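Local atomic coordinates of group 3 allergen SMIPP-S YvT004A06 (Sarcoptes scabiei type hominis, PDB entry 3H7T), a protein that is an inactivated scabies mite paralogue of trypsin-family serine proteases, probably without peptidase activity because its catalytic triad is degenerate. Residues 82-87 with 164-169. Numbering follows the deposited sequence.
With ZN (zinc ion), chain C.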
loop_
_atom_site.group_PDB
_atom_site.type_symbol
_atom_site.label_atom_id
_atom_site.label_comp_id
_atom_site.label_asym_id
_atom_site.label_seq_id
_atom_site.Cartn_x
_atom_site.Cartn_y
_atom_site.Cartn_z
ATOM N N MET A 82 2.758 -14.111 -3.605
ATOM C CA MET A 82 2.232 -12.762 -3.371
ATOM C C MET A 82 2.063 -11.963 -4.672
ATOM O O MET A 82 2.084 -10.725 -4.671
ATOM C CB MET A 82 3.060 -12.017 -2.323
ATOM C CG MET A 82 3.100 -12.760 -0.973
ATOM S SD MET A 82 3.688 -11.753 0.395
ATOM C CE MET A 82 2.295 -10.659 0.627
ATOM N N GLN A 83 1.874 -12.689 -5.772
ATOM C CA GLN A 83 1.643 -12.083 -7.086
ATOM C C GLN A 83 0.317 -11.358 -7.099
ATOM O O GLN A 83 -0.661 -11.835 -6.513
ATOM C CB GLN A 83 1.593 -13.160 -8.168
ATOM C CG GLN A 83 2.909 -13.469 -8.836
ATOM C CD GLN A 83 2.741 -14.404 -10.023
ATOM O OE1 GLN A 83 3.681 -15.096 -10.407
ATOM N NE2 GLN A 83 1.545 -14.421 -10.617
ATOM N N ASN A 84 0.280 -10.221 -7.792
ATOM C CA ASN A 84 -0.953 -9.447 -7.967
ATOM C C ASN A 84 -1.542 -9.041 -6.617
ATOM O O ASN A 84 -2.751 -9.109 -6.405
ATOM C CB ASN A 84 -1.981 -10.243 -8.780
ATOM C CG ASN A 84 -1.359 -10.969 -9.965
ATOM O OD1 ASN A 84 -0.556 -10.402 -10.711
ATOM N ND2 ASN A 84 -1.715 -12.238 -10.128
ATOM N N ASN A 85 -0.661 -8.605 -5.716
ATOM C CA ASN A 85 -1.029 -8.289 -4.342
ATOM C C ASN A 85 -1.659 -6.893 -4.225
ATOM O O ASN A 85 -1.071 -5.970 -3.658
ATOM C CB ASN A 85 0.214 -8.442 -3.452
ATOM C CG ASN A 85 -0.066 -8.220 -1.975
ATOM O OD1 ASN A 85 -1.215 -8.178 -1.531
ATOM N ND2 ASN A 85 1.005 -8.071 -1.203
ATOM N N TYR A 86 -2.858 -6.747 -4.786
ATOM C CA TYR A 86 -3.649 -5.531 -4.605
ATOM C C TYR A 86 -5.130 -5.860 -4.460
ATOM O O TYR A 86 -5.605 -6.901 -4.938
ATOM C CB TYR A 86 -3.417 -4.542 -5.752
ATOM C CG TYR A 86 -3.921 -5.042 -7.096
ATOM C CD1 TYR A 86 -5.127 -4.587 -7.619
ATOM C CD2 TYR A 86 -3.190 -5.969 -7.836
ATOM C CE1 TYR A 86 -5.599 -5.045 -8.851
ATOM C CE2 TYR A 86 -3.653 -6.439 -9.062
ATOM C CZ TYR A 86 -4.856 -5.967 -9.564
ATOM O OH TYR A 86 -5.323 -6.420 -10.776
ATOM N N ALA A 87 -5.854 -4.987 -3.765
ATOM C CA ALA A 87 -7.309 -5.095 -3.712
ATOM C C ALA A 87 -7.945 -3.729 -3.806
ATOM O O ALA A 87 -7.382 -2.737 -3.342
ATOM C CB ALA A 87 -7.761 -5.805 -2.453
ATOM N N TYR A 164 9.254 -13.709 -4.901
ATOM C CA TYR A 164 8.466 -12.511 -4.586
ATOM C C TYR A 164 8.730 -11.342 -5.531
ATOM O O TYR A 164 7.949 -10.383 -5.556
ATOM C CB TYR A 164 8.703 -12.058 -3.137
ATOM C CG TYR A 164 8.314 -13.093 -2.098
ATOM C CD1 TYR A 164 7.023 -13.624 -2.064
ATOM C CD2 TYR A 164 9.237 -13.540 -1.158
ATOM C CE1 TYR A 164 6.662 -14.578 -1.113
ATOM C CE2 TYR A 164 8.885 -14.492 -0.196
ATOM C CZ TYR A 164 7.598 -15.007 -0.186
ATOM O OH TYR A 164 7.244 -15.948 0.754
ATOM N N ILE A 165 9.817 -11.420 -6.301
ATOM C CA ILE A 165 10.229 -10.319 -7.189
ATOM C C ILE A 165 9.913 -10.652 -8.651
ATOM O O ILE A 165 10.437 -11.621 -9.220
ATOM C CB ILE A 165 11.744 -9.972 -7.028
ATOM C CG1 ILE A 165 12.169 -9.951 -5.534
ATOM C CG2 ILE A 165 12.105 -8.673 -7.771
ATOM C CD1 ILE A 165 11.522 -8.847 -4.701
ATOM N N TYR A 166 9.063 -9.832 -9.255
ATOM C CA TYR A 166 8.610 -10.064 -10.636
ATOM C C TYR A 166 8.236 -8.699 -11.235
ATOM O O TYR A 166 8.318 -7.687 -10.540
ATOM C CB TYR A 166 7.454 -11.085 -10.645
ATOM C CG TYR A 166 6.155 -10.568 -10.077
ATOM C CD1 TYR A 166 5.074 -10.304 -10.914
ATOM C CD2 TYR A 166 6.006 -10.324 -8.707
ATOM C CE1 TYR A 166 3.887 -9.819 -10.409
ATOM C CE2 TYR A 166 4.815 -9.841 -8.194
ATOM C CZ TYR A 166 3.762 -9.584 -9.051
ATOM O OH TYR A 166 2.577 -9.084 -8.572
ATOM N N ASP A 167 7.834 -8.646 -12.502
ATOM C CA ASP A 167 7.611 -7.351 -13.163
ATOM C C ASP A 167 6.490 -6.516 -12.540
ATOM O O ASP A 167 6.450 -5.291 -12.710
ATOM C CB ASP A 167 7.351 -7.517 -14.666
ATOM C CG ASP A 167 8.532 -8.117 -15.414
ATOM O OD1 ASP A 167 9.704 -7.959 -14.989
ATOM O OD2 ASP A 167 8.282 -8.744 -16.462
ATOM N N GLY A 168 5.575 -7.173 -11.830
ATOM C CA GLY A 168 4.437 -6.485 -11.222
ATOM C C GLY A 168 4.747 -5.845 -9.869
ATOM O O GLY A 168 3.848 -5.302 -9.212
ATOM N N VAL A 169 6.005 -5.938 -9.440
ATOM C CA VAL A 169 6.488 -5.179 -8.282
ATOM C C VAL A 169 7.734 -4.382 -8.610
ATOM O O VAL A 169 8.438 -4.682 -9.579
ATOM C CB VAL A 169 6.756 -6.072 -7.016
ATOM C CG1 VAL A 169 5.461 -6.732 -6.527
ATOM C CG2 VAL A 169 7.866 -7.103 -7.254
HETATM ZN ZN ZN C . 10.948 -9.414 -15.483
HETATM O O HOH W 1 2.271 -8.489 -6.040
#
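Tyr166 reaches across to the backbone of Gln83 and Asn84 in a loop-to-loop contact between the two beta domains. Residues 82-87 lead into strand 87-91 of the closed six-stranded barrel; residues 164-169 lead into strand 169-172 of the other sheet. Three partners grip Tyr166 OH. Asn84 N donates a nearly straight hydrogen bond to it, 2.7 Å long at 166°. Tyr220 OH bonds it too, and also Asn84 OD1. A water in the plane of the Tyr166 ring lies 2.6 Å from Tyr166 OH, donates to Met82 O and accepts from Asn85 N. Gln83 CG sits over the centre of one ring face, a CH-pi contact. On the opposite face lies the backbone of Gly168 and Val169: Tyr166 CG stands between its backbone N and carbonyl carbon (chi1 71°), laying the ring over its own type I turn. Asp167, second in that turn, binds a zinc ion through OD1. Met82 SD makes an oblique Met-aromatic contact with Tyr164. The contact thus fixes the backbone leading into Asn85, whose ND2 bonds Gln41 OE1. By sequence, Asn85 and Gln41 correspond to the catalytic aspartate and histidine, so this loop carries part of a degenerate triad in a chymotrypsin-like two-barrel fold.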